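Local coordinates for protein 2-hydroxyisobutyryl-CoA synthetase (Aquincola tertiaricarbonis, PDB 6HDY) that belongs to the ANL superfamily of AMP-binding enzymes, with a large N-terminal domain and a smaller C-terminal domain, at residues 167-172 / 216-221; 245-250 / 266-271; 205-210 / 226-231; 153-158 / 183-188. All coordinates share one frame; numbering follows the deposited sequence.

Contact 1 (167-172 / 216-221); sequences CVAAVF and AAFYGT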
# COMPACT_ATOMS: atom_id res chain seq x y z
N CYS A 167 -3.36 -2.33 -13.01
CA CYS A 167 -2.90 -1.25 -12.15
C CYS A 167 -3.87 -1.05 -11.01
O CYS A 167 -5.01 -0.64 -11.25
CB CYS A 167 -2.69 0.04 -12.94
SG CYS A 167 -2.00 1.38 -11.94
N VAL A 168 -3.43 -1.31 -9.75
CA VAL A 168 -4.25 -1.06 -8.55
C VAL A 168 -3.81 0.28 -7.99
O VAL A 168 -2.76 0.40 -7.36
CB VAL A 168 -4.22 -2.23 -7.52
CG1 VAL A 168 -5.16 -1.95 -6.34
CG2 VAL A 168 -4.63 -3.54 -8.20
N ALA A 169 -4.59 1.32 -8.29
CA ALA A 169 -4.28 2.69 -7.90
C ALA A 169 -5.26 3.28 -6.87
O ALA A 169 -5.93 4.28 -7.13
CB ALA A 169 -4.17 3.56 -9.15
N ALA A 170 -5.34 2.63 -5.71
CA ALA A 170 -6.08 3.08 -4.53
C ALA A 170 -5.10 2.89 -3.38
O ALA A 170 -4.16 2.09 -3.52
CB ALA A 170 -7.35 2.26 -4.33
N VAL A 171 -5.24 3.66 -2.30
CA VAL A 171 -4.35 3.66 -1.14
C VAL A 171 -4.28 2.26 -0.49
O VAL A 171 -5.30 1.61 -0.29
CB VAL A 171 -4.67 4.81 -0.12
CG1 VAL A 171 -6.09 4.71 0.44
CG2 VAL A 171 -3.65 4.86 1.02
N PHE A 172 -3.06 1.79 -0.21
CA PHE A 172 -2.84 0.50 0.44
C PHE A 172 -2.56 0.77 1.89
O PHE A 172 -1.46 1.18 2.26
CB PHE A 172 -1.69 -0.26 -0.23
CG PHE A 172 -2.08 -0.96 -1.51
CD1 PHE A 172 -2.59 -2.24 -1.49
CD2 PHE A 172 -1.89 -0.33 -2.74
CE1 PHE A 172 -2.93 -2.89 -2.67
CE2 PHE A 172 -2.28 -0.96 -3.93
CZ PHE A 172 -2.78 -2.24 -3.89
N ALA A 216 -3.72 -3.34 -19.16
CA ALA A 216 -5.00 -3.75 -19.72
C ALA A 216 -6.14 -3.32 -18.80
O ALA A 216 -7.25 -3.10 -19.28
CB ALA A 216 -5.03 -5.26 -19.93
N ALA A 217 -5.87 -3.20 -17.46
CA ALA A 217 -6.90 -2.84 -16.49
C ALA A 217 -6.42 -1.88 -15.41
O ALA A 217 -5.24 -1.85 -15.06
CB ALA A 217 -7.53 -4.09 -15.89
N PHE A 218 -7.36 -1.05 -14.92
CA PHE A 218 -7.10 -0.04 -13.89
C PHE A 218 -8.14 -0.17 -12.82
O PHE A 218 -9.32 -0.24 -13.14
CB PHE A 218 -7.18 1.38 -14.47
CG PHE A 218 -6.99 2.51 -13.47
CD1 PHE A 218 -8.07 3.02 -12.76
CD2 PHE A 218 -5.74 3.08 -13.28
CE1 PHE A 218 -7.89 4.06 -11.85
CE2 PHE A 218 -5.57 4.14 -12.39
CZ PHE A 218 -6.64 4.61 -11.68
N TYR A 219 -7.71 -0.10 -11.54
CA TYR A 219 -8.61 -0.07 -10.40
C TYR A 219 -8.37 1.16 -9.55
O TYR A 219 -7.22 1.49 -9.23
CB TYR A 219 -8.49 -1.36 -9.52
CG TYR A 219 -9.28 -1.24 -8.22
CD1 TYR A 219 -10.63 -1.56 -8.17
CD2 TYR A 219 -8.68 -0.74 -7.07
CE1 TYR A 219 -11.36 -1.42 -6.99
CE2 TYR A 219 -9.41 -0.57 -5.89
CZ TYR A 219 -10.75 -0.92 -5.86
OH TYR A 219 -11.45 -0.70 -4.70
N GLY A 220 -9.47 1.78 -9.10
CA GLY A 220 -9.47 2.86 -8.12
C GLY A 220 -10.86 3.40 -7.92
O GLY A 220 -11.83 2.69 -8.16
N THR A 221 -10.97 4.69 -7.53
CA THR A 221 -12.27 5.37 -7.40
C THR A 221 -12.61 6.08 -8.70
O THR A 221 -11.67 6.50 -9.41
CB THR A 221 -12.32 6.38 -6.22
OG1 THR A 221 -11.40 7.45 -6.45
CG2 THR A 221 -12.14 5.72 -4.83
O HOH W 1 -8.35 5.46 -6.27
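With its CG anti to the backbone N (chi1 171°), Tyr219 swings its ring along the strand toward Val168 and Ala170. Its CD2 lies 3.8 Å from Val168 CG1, which stands anti to its own N, and its CE2 lies 3.8 Å from Ala170 CB. Phe218 has the same torsion (chi1 178°) but projects from the opposite face of the sheet, where its CE2 packs against Ala169 CB at 3.6 Å. Cys167 SG lies oblique to that ring, 4.3 Å from CD2, in a sulfur-aromatic contact. The side chains alternate in this way because strands 165-168 and 217-220 are parallel neighbours in the central sheet, pairing Cys167 with Phe218 and Val168 with Tyr219. Three backbone bonds fix this register: Cys167 N to Ala217 O, Tyr219 N to Cys167 O and Ala169 N to Tyr219 O, each 2.8 Å. The second is nearly collinear with its carbonyl, with a C=O...donor angle of 170°. Toward Thr221 the direct ladder gives way to a water, which donates to Ala169 O and accepts from Thr221 N. On the Tyr219 face the phenol OH is hydrogen-bonded to Ser250 OG, and the side chain comes to about 4 Å from both bound ligands. The chemistry implies a division of labour: an apolar Phe218 face packed under helix 222-234, and a Tyr219 face whose polar end is held at the ligand pocket.

Contact 2 (245-250 / 266-271); sequences KCLFFS and EAYGAK. With 3HL ((3S)-3-hydroxybutanoic acid), chain B; 8LQ ([[(2~{R},3~{S},4~{R},5~{R})-5-(6-aminopurin-9-yl)-3,4-bis(oxidanyl)oxolan-2-yl]methoxy-oxidanyl-phosphoryl] (3~{S})-3-oxidanylbutanoate), chain C.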
# COMPACT_ATOMS: atom_id res chain seq x y z
N LYS A 245 -8.09 -1.43 -21.54
CA LYS A 245 -9.28 -2.07 -22.12
C LYS A 245 -10.42 -1.76 -21.15
O LYS A 245 -11.59 -1.65 -21.55
CB LYS A 245 -9.11 -3.59 -22.29
CG LYS A 245 -7.91 -4.01 -23.18
CD LYS A 245 -8.10 -3.67 -24.68
CE LYS A 245 -6.83 -3.85 -25.49
NZ LYS A 245 -5.90 -2.69 -25.37
N CYS A 246 -10.08 -1.60 -19.87
CA CYS A 246 -11.07 -1.29 -18.85
C CYS A 246 -10.49 -0.65 -17.61
O CYS A 246 -9.28 -0.70 -17.36
CB CYS A 246 -11.91 -2.52 -18.51
SG CYS A 246 -11.22 -3.56 -17.21
N LEU A 247 -11.39 -0.02 -16.87
CA LEU A 247 -11.19 0.61 -15.58
C LEU A 247 -12.36 0.10 -14.75
O LEU A 247 -13.49 0.09 -15.24
CB LEU A 247 -11.24 2.15 -15.68
CG LEU A 247 -10.20 2.82 -16.58
CD1 LEU A 247 -10.80 3.11 -17.96
CD2 LEU A 247 -9.68 4.11 -15.95
N PHE A 248 -12.10 -0.41 -13.54
CA PHE A 248 -13.15 -0.94 -12.67
C PHE A 248 -13.05 -0.27 -11.33
O PHE A 248 -11.96 -0.10 -10.81
CB PHE A 248 -13.18 -2.47 -12.62
CG PHE A 248 -12.06 -3.19 -11.89
CD1 PHE A 248 -10.81 -3.34 -12.48
CD2 PHE A 248 -12.31 -3.86 -10.69
CE1 PHE A 248 -9.80 -4.06 -11.83
CE2 PHE A 248 -11.30 -4.59 -10.05
CZ PHE A 248 -10.04 -4.66 -10.61
N PHE A 249 -14.17 0.24 -10.85
CA PHE A 249 -14.18 1.10 -9.67
C PHE A 249 -15.12 0.66 -8.58
O PHE A 249 -16.20 0.10 -8.84
CB PHE A 249 -14.59 2.56 -10.08
CG PHE A 249 -13.91 3.21 -11.28
CD1 PHE A 249 -12.54 3.47 -11.26
CD2 PHE A 249 -14.65 3.63 -12.38
CE1 PHE A 249 -11.92 4.09 -12.35
CE2 PHE A 249 -14.03 4.25 -13.48
CZ PHE A 249 -12.67 4.49 -13.45
N SER A 250 -14.75 1.04 -7.36
CA SER A 250 -15.55 0.88 -6.15
C SER A 250 -15.22 2.03 -5.20
O SER A 250 -14.26 2.77 -5.42
CB SER A 250 -15.27 -0.48 -5.50
OG SER A 250 -14.06 -0.44 -4.77
N GLU A 266 -14.65 8.03 -22.34
CA GLU A 266 -14.16 8.88 -23.44
C GLU A 266 -12.70 9.28 -23.23
O GLU A 266 -11.91 9.21 -24.18
CB GLU A 266 -15.09 10.11 -23.67
CG GLU A 266 -14.44 11.31 -24.35
CD GLU A 266 -13.98 11.14 -25.79
OE1 GLU A 266 -14.83 10.83 -26.66
OE2 GLU A 266 -12.79 11.40 -26.06
N ALA A 267 -12.36 9.73 -22.01
CA ALA A 267 -11.02 10.18 -21.65
C ALA A 267 -9.95 9.10 -21.83
O ALA A 267 -8.83 9.41 -22.21
CB ALA A 267 -11.00 10.70 -20.21
N TYR A 268 -10.31 7.83 -21.56
CA TYR A 268 -9.40 6.69 -21.64
C TYR A 268 -9.58 5.79 -22.86
O TYR A 268 -8.69 4.99 -23.15
CB TYR A 268 -9.49 5.85 -20.35
CG TYR A 268 -8.94 6.56 -19.13
CD1 TYR A 268 -7.58 6.54 -18.84
CD2 TYR A 268 -9.79 7.21 -18.24
CE1 TYR A 268 -7.07 7.17 -17.70
CE2 TYR A 268 -9.30 7.82 -17.09
CZ TYR A 268 -7.94 7.81 -16.83
OH TYR A 268 -7.45 8.44 -15.71
N GLY A 269 -10.71 5.91 -23.55
CA GLY A 269 -11.05 5.08 -24.70
C GLY A 269 -11.17 3.62 -24.29
O GLY A 269 -10.69 2.73 -24.98
N ALA A 270 -11.75 3.38 -23.10
CA ALA A 270 -11.87 2.05 -22.50
C ALA A 270 -13.25 1.87 -21.89
O ALA A 270 -14.02 2.83 -21.86
CB ALA A 270 -10.79 1.88 -21.42
N LYS A 271 -13.58 0.65 -21.43
CA LYS A 271 -14.86 0.36 -20.77
C LYS A 271 -14.73 0.61 -19.27
O LYS A 271 -13.65 0.42 -18.72
CB LYS A 271 -15.30 -1.09 -21.01
CG LYS A 271 -15.92 -1.30 -22.38
CD LYS A 271 -16.46 -2.71 -22.57
CE LYS A 271 -17.91 -2.86 -22.16
NZ LYS A 271 -18.56 -3.93 -22.94
CA 3HL B . -15.46 -0.01 -0.31
CB 3HL B . -14.72 -0.99 0.62
OG1 3HL B . -14.54 -2.29 0.07
CG2 3HL B . -13.35 -0.49 0.98
C 3HL B . -15.75 -0.72 -1.62
OA 3HL B . -14.82 -1.04 -2.34
OB 3HL B . -17.04 -1.12 -1.79
N9 8LQ C . -19.81 2.67 -2.16
C8 8LQ C . -18.86 1.74 -2.31
N7 8LQ C . -18.89 1.29 -3.56
C5 8LQ C . -19.89 1.92 -4.20
C6 8LQ C . -20.34 1.91 -5.47
N6 8LQ C . -19.77 1.07 -6.33
N1 8LQ C . -21.36 2.68 -5.87
C2 8LQ C . -21.98 3.56 -4.98
N3 8LQ C . -21.45 3.62 -3.70
C4 8LQ C . -20.45 2.78 -3.33
CAA 8LQ C . -13.91 -1.49 0.01
CAZ 8LQ C . -14.74 -1.07 -1.22
OAE 8LQ C . -14.04 -0.09 -1.97
CAL 8LQ C . -16.12 -0.50 -0.84
CAS 8LQ C . -15.97 0.68 0.13
OAC 8LQ C . -15.65 1.79 -0.29
OAQ 8LQ C . -16.14 0.37 1.47
PBC 8LQ C . -16.31 1.47 2.61
OAH 8LQ C . -14.93 2.26 2.62
OAD 8LQ C . -16.66 0.91 3.93
O5' 8LQ C . -17.49 2.39 2.09
C5' 8LQ C . -18.70 1.73 1.74
C4' 8LQ C . -19.70 2.74 1.23
O4' 8LQ C . -19.15 3.41 0.06
C3' 8LQ C . -20.87 1.99 0.75
O3' 8LQ C . -21.79 1.73 1.85
C2' 8LQ C . -21.44 2.98 -0.27
O2' 8LQ C . -22.12 4.12 0.39
C1' 8LQ C . -20.17 3.46 -0.94
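Leu247 and Tyr268 cross at about a right angle, the leucine's CD2 standing 3.9 Å from the centroid of the phenol ring and only 12° off its normal, a clear CH-pi contact. The pair belongs to a beta-alpha-beta unit, strand 246-249, helix 258-268 and strand 271-274, and closes the helix end against the first strand. The other leucine branch reaches the residues that follow the helix, CD1 meeting Ala270 CB at 3.7 Å. Tyr268 keeps CG anti to its carbonyl carbon (chi1 -68°), which turns one face of the ring to Leu247 CD2, while its OH is bonded to Ala225 O. Lys271 and Cys246 project from one face of the sheet, but the lysine chain bends away, and its NZ reaches Glu291 O. Their backbones form a parallel bridge: Leu247 N donates to Lys271 O at 3.0 Å in a nearly linear approach to the carbonyl. Just past the strand, Ser250 enters the pocket of the two modelled ligands, whose positions overlap. At the start of the bridge, Lys271 N donates to Lys245 O at 3.0 Å, from 40° above the carbonyl plane.

Contact 3 (205-210 / 226-231); sequences RLVQWL and IHLAEV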
# COMPACT_ATOMS: atom_id res chain seq x y z
N ARG A 205 3.73 10.79 -11.42
CA ARG A 205 4.57 9.63 -11.71
C ARG A 205 3.77 8.47 -12.32
O ARG A 205 4.25 7.82 -13.24
CB ARG A 205 5.37 9.22 -10.48
CG ARG A 205 6.57 10.15 -10.25
CD ARG A 205 7.57 9.66 -9.21
NE ARG A 205 6.96 9.59 -7.88
CZ ARG A 205 6.39 8.49 -7.39
NH1 ARG A 205 5.84 8.51 -6.18
NH2 ARG A 205 6.35 7.38 -8.11
N LEU A 206 2.53 8.27 -11.85
CA LEU A 206 1.63 7.22 -12.34
C LEU A 206 1.35 7.33 -13.82
O LEU A 206 1.38 6.32 -14.50
CB LEU A 206 0.31 7.19 -11.55
CG LEU A 206 -0.71 6.06 -11.91
CD1 LEU A 206 -0.01 4.65 -11.95
CD2 LEU A 206 -1.84 6.02 -10.89
N VAL A 207 1.01 8.53 -14.30
CA VAL A 207 0.70 8.76 -15.71
C VAL A 207 1.88 8.33 -16.59
O VAL A 207 1.66 7.66 -17.61
CB VAL A 207 0.14 10.18 -16.04
CG1 VAL A 207 -1.22 10.38 -15.38
CG2 VAL A 207 1.11 11.29 -15.64
N GLN A 208 3.13 8.61 -16.15
CA GLN A 208 4.35 8.16 -16.85
C GLN A 208 4.41 6.63 -16.86
O GLN A 208 4.69 6.07 -17.91
CB GLN A 208 5.63 8.74 -16.23
CG GLN A 208 5.79 10.27 -16.37
CD GLN A 208 5.87 10.79 -17.80
OE1 GLN A 208 6.14 10.05 -18.78
NE2 GLN A 208 5.64 12.09 -17.96
N TRP A 209 4.10 5.95 -15.69
CA TRP A 209 4.09 4.49 -15.61
C TRP A 209 3.03 3.87 -16.48
O TRP A 209 3.28 2.82 -17.05
CB TRP A 209 3.96 3.99 -14.15
CG TRP A 209 5.26 4.00 -13.42
CD1 TRP A 209 5.84 5.06 -12.79
CD2 TRP A 209 6.17 2.90 -13.28
NE1 TRP A 209 7.05 4.70 -12.26
CE2 TRP A 209 7.28 3.38 -12.54
CE3 TRP A 209 6.14 1.55 -13.66
CZ2 TRP A 209 8.37 2.56 -12.22
CZ3 TRP A 209 7.21 0.74 -13.31
CH2 TRP A 209 8.32 1.25 -12.62
N LEU A 210 1.84 4.50 -16.59
CA LEU A 210 0.73 4.00 -17.42
C LEU A 210 1.06 4.14 -18.91
O LEU A 210 0.67 3.28 -19.71
CB LEU A 210 -0.58 4.73 -17.10
CG LEU A 210 -1.08 4.68 -15.65
CD1 LEU A 210 -2.16 5.72 -15.43
CD2 LEU A 210 -1.59 3.31 -15.27
N ILE A 226 -10.89 10.48 -13.04
CA ILE A 226 -11.10 11.82 -13.57
C ILE A 226 -9.88 12.70 -13.28
O ILE A 226 -9.36 13.34 -14.20
CB ILE A 226 -12.46 12.48 -13.12
CG1 ILE A 226 -13.65 11.83 -13.87
CG2 ILE A 226 -12.48 14.01 -13.38
CD1 ILE A 226 -14.81 11.56 -12.99
N HIS A 227 -9.41 12.71 -12.01
CA HIS A 227 -8.26 13.52 -11.60
C HIS A 227 -6.99 13.17 -12.36
O HIS A 227 -6.25 14.06 -12.79
CB HIS A 227 -8.05 13.48 -10.08
CG HIS A 227 -6.79 14.16 -9.61
ND1 HIS A 227 -6.46 15.44 -10.02
CD2 HIS A 227 -5.83 13.70 -8.78
CE1 HIS A 227 -5.32 15.73 -9.42
NE2 HIS A 227 -4.89 14.71 -8.67
N LEU A 228 -6.77 11.86 -12.57
CA LEU A 228 -5.63 11.32 -13.29
C LEU A 228 -5.57 11.77 -14.77
O LEU A 228 -4.47 12.00 -15.27
CB LEU A 228 -5.60 9.78 -13.14
CG LEU A 228 -4.26 9.09 -13.29
CD1 LEU A 228 -3.25 9.60 -12.26
CD2 LEU A 228 -4.43 7.59 -13.17
N ALA A 229 -6.74 11.95 -15.44
CA ALA A 229 -6.79 12.43 -16.84
C ALA A 229 -6.33 13.90 -16.93
O ALA A 229 -5.66 14.28 -17.90
CB ALA A 229 -8.19 12.27 -17.42
N GLU A 230 -6.67 14.72 -15.90
CA GLU A 230 -6.27 16.13 -15.81
C GLU A 230 -4.78 16.15 -15.57
O GLU A 230 -4.09 16.96 -16.18
CB GLU A 230 -6.97 16.87 -14.68
CG GLU A 230 -8.48 16.94 -14.79
CD GLU A 230 -9.18 17.40 -13.53
OE1 GLU A 230 -10.31 17.93 -13.63
OE2 GLU A 230 -8.60 17.23 -12.43
N VAL A 231 -4.27 15.24 -14.71
CA VAL A 231 -2.84 15.14 -14.47
C VAL A 231 -2.11 14.68 -15.76
O VAL A 231 -1.09 15.28 -16.10
CB VAL A 231 -2.49 14.28 -13.22
CG1 VAL A 231 -0.98 14.10 -13.07
CG2 VAL A 231 -3.06 14.91 -11.96
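Leu210 N donates to Leu206 O at 2.8 Å, the shortest backbone bond within the two segments, and this helical turn sets Leu206 and Leu210 on the same side of helix 202-213, facing Leu228 of helix 222-234. The two helices precede and follow strand 217-220 and lie on one side of the central parallel sheet, as a layer of an alpha/beta/alpha sandwich. Their short segments cross almost perpendicularly, at -84°, with 9.9 Å between axes. Consistent with so steep a crossing, the contact is compact, and one residue of the second helix does most of the touching. Leu228, with CG turned anti to its backbone N (chi1 -155°), pushes its two methyls among three side chains. CD2 meets Leu210 CD1 tip to tip at 3.7 Å and also meets Leu206 CD2 at 3.8 Å, the latter two chains crossing at about a right angle. CD1 meets Val207 CG1 at 3.8 Å, where the valine and leucine slide past each other in opposite directions. All five touching residues are buried and apolar, and the contact across the segments is apolar packing. Beneath it, Leu206 and Leu210 also rest on Cys167 of the sheet, while Leu228 packs on Tyr268. Arg205 and Trp209 of the same helix as Leu206 pack instead on Leu174 of the second subunit. At the margin Val207 CG2 approaches Val231 CG1 at 4.3 Å, and Val207 CG1 lies 3.6 Å from the carbonyl Leu228 O.

Contact 4 (153-158 / 183-188); sequences RIMWGM and AGAERL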
# COMPACT_ATOMS: atom_id res chain seq x y z
N ARG A 153 -12.58 -14.37 -9.95
CA ARG A 153 -13.78 -14.85 -10.64
C ARG A 153 -14.57 -13.70 -11.30
O ARG A 153 -14.87 -13.76 -12.50
CB ARG A 153 -14.65 -15.63 -9.65
CG ARG A 153 -16.08 -15.86 -10.10
CD ARG A 153 -16.76 -16.82 -9.17
NE ARG A 153 -18.19 -16.92 -9.45
CZ ARG A 153 -19.08 -17.38 -8.59
NH1 ARG A 153 -18.70 -17.81 -7.40
NH2 ARG A 153 -20.36 -17.44 -8.93
N ILE A 154 -14.87 -12.66 -10.52
CA ILE A 154 -15.62 -11.47 -10.93
C ILE A 154 -14.77 -10.60 -11.89
O ILE A 154 -15.33 -10.01 -12.80
CB ILE A 154 -16.09 -10.72 -9.65
CG1 ILE A 154 -17.08 -11.58 -8.83
CG2 ILE A 154 -16.71 -9.38 -9.98
CD1 ILE A 154 -17.15 -11.25 -7.36
N MET A 155 -13.44 -10.53 -11.69
CA MET A 155 -12.55 -9.76 -12.58
C MET A 155 -12.48 -10.44 -13.97
O MET A 155 -12.41 -9.77 -14.99
CB MET A 155 -11.15 -9.60 -11.95
CG MET A 155 -11.07 -8.47 -10.93
SD MET A 155 -9.52 -8.49 -9.98
CE MET A 155 -8.34 -8.24 -11.28
N TRP A 156 -12.55 -11.79 -13.99
CA TRP A 156 -12.61 -12.59 -15.21
C TRP A 156 -13.93 -12.21 -15.93
O TRP A 156 -13.93 -12.04 -17.15
CB TRP A 156 -12.56 -14.09 -14.87
CG TRP A 156 -12.70 -14.98 -16.08
CD1 TRP A 156 -13.84 -15.24 -16.77
CD2 TRP A 156 -11.66 -15.72 -16.73
NE1 TRP A 156 -13.57 -16.04 -17.85
CE2 TRP A 156 -12.24 -16.37 -17.84
CE3 TRP A 156 -10.29 -15.89 -16.48
CZ2 TRP A 156 -11.51 -17.20 -18.69
CZ3 TRP A 156 -9.56 -16.70 -17.34
CH2 TRP A 156 -10.16 -17.33 -18.44
N GLY A 157 -14.99 -12.01 -15.16
CA GLY A 157 -16.30 -11.57 -15.66
C GLY A 157 -16.27 -10.23 -16.37
O GLY A 157 -17.15 -9.94 -17.20
N MET A 158 -15.27 -9.38 -16.03
CA MET A 158 -15.05 -8.07 -16.63
C MET A 158 -14.14 -8.17 -17.87
O MET A 158 -13.80 -7.16 -18.49
CB MET A 158 -14.45 -7.10 -15.61
CG MET A 158 -15.26 -6.96 -14.35
SD MET A 158 -14.45 -5.83 -13.18
CE MET A 158 -15.81 -5.55 -11.97
N ALA A 183 -5.62 -8.80 -4.42
CA ALA A 183 -5.79 -10.23 -4.14
C ALA A 183 -6.44 -10.96 -5.32
O ALA A 183 -6.07 -12.09 -5.61
CB ALA A 183 -6.58 -10.46 -2.86
N GLY A 184 -7.38 -10.30 -5.99
CA GLY A 184 -8.08 -10.82 -7.16
C GLY A 184 -7.14 -10.89 -8.35
O GLY A 184 -7.11 -11.91 -9.04
N ALA A 185 -6.35 -9.83 -8.57
CA ALA A 185 -5.35 -9.77 -9.64
C ALA A 185 -4.30 -10.88 -9.47
O ALA A 185 -3.98 -11.58 -10.43
CB ALA A 185 -4.69 -8.40 -9.67
N GLU A 186 -3.80 -11.07 -8.24
CA GLU A 186 -2.83 -12.12 -7.88
C GLU A 186 -3.40 -13.51 -8.21
O GLU A 186 -2.73 -14.30 -8.89
CB GLU A 186 -2.46 -12.04 -6.38
CG GLU A 186 -1.56 -10.86 -5.99
CD GLU A 186 -1.29 -10.64 -4.50
OE1 GLU A 186 -1.97 -11.25 -3.66
OE2 GLU A 186 -0.38 -9.85 -4.18
N ARG A 187 -4.63 -13.81 -7.73
CA ARG A 187 -5.28 -15.11 -7.96
C ARG A 187 -5.64 -15.32 -9.46
O ARG A 187 -5.56 -16.44 -9.98
CB ARG A 187 -6.52 -15.27 -7.05
CG ARG A 187 -7.29 -16.60 -7.22
CD ARG A 187 -6.41 -17.84 -7.05
NE ARG A 187 -7.15 -19.07 -7.37
CZ ARG A 187 -7.23 -19.62 -8.58
NH1 ARG A 187 -7.94 -20.72 -8.76
NH2 ARG A 187 -6.63 -19.06 -9.62
N LEU A 188 -5.97 -14.22 -10.17
CA LEU A 188 -6.29 -14.27 -11.60
C LEU A 188 -5.05 -14.60 -12.46
O LEU A 188 -5.17 -14.87 -13.66
CB LEU A 188 -6.92 -12.91 -12.03
CG LEU A 188 -7.44 -12.76 -13.48
CD1 LEU A 188 -8.36 -13.94 -13.91
CD2 LEU A 188 -8.11 -11.41 -13.65
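Met155 is the first residue of 153-158 to meet 183-188, and it does so through CB, SD and CE. Near its root, CB lies 3.9 Å from Leu188 CD2. Farther out, SD passes over the backbone of the other helix, 3.8 Å from Gly184 C. The chain then bends at its last torsion (chi3 62°), which turns CE toward Ala185, 3.7 Å from Ala185 N and 4.0 Å from Ala185 CB. Gly184 has no side chain at this point, and the sulfur can lie directly against the main chain. The same SD is in contact with Phe248, so the thioether is packed between helix 176-187 and strand 246-249. That places the contact in the fold: helices 141-157 and 176-187 come before and after strand 165-168 and pack side by side on the Tyr219 face of the central parallel sheet, in the N-terminal ANL domain. Next in sequence, Trp156, with CG anti to the backbone N (chi1 176°), offers a ring edge to Leu188, whose CD1 lies in the plane of the indole, 3.8 Å from CE3. The two side chains cross at about a right angle. The indole is fixed by other partners too: NE1 is hydrogen-bonded to Ser31 O, and Arg161 makes a cation-pi contact with the ring. Gly157 N is bonded to Arg153 O at 3.2 Å. Met158 sends its side chain to Phe248, beside which Met155 also lies.

Overall arrangement
Contacts 1, 3 and 4 are wholly buried, whereas contact 2 is partly open at its lysines. Contacts 1 and 2 hold the same parallel sheet through backbone hydrogen bonds, with strands 217-220 and 246-249 adjacent and Phe218 O bonded to Phe248 N. Contacts 3 and 4 join helices by apolar packing, contact 4 partly against backbone atoms, in layers on opposite faces of that sheet, about 24 Å apart between centres and not touching. Contact 3 meets the sheet where Leu228 packs on Phe218; contact 4 meets it through its methionines on Phe248. Contacts 1 and 2 also reach the ligand pocket, through Tyr219 and Ser250, while contact 4 stays about 12 Å from the ligands at Met155.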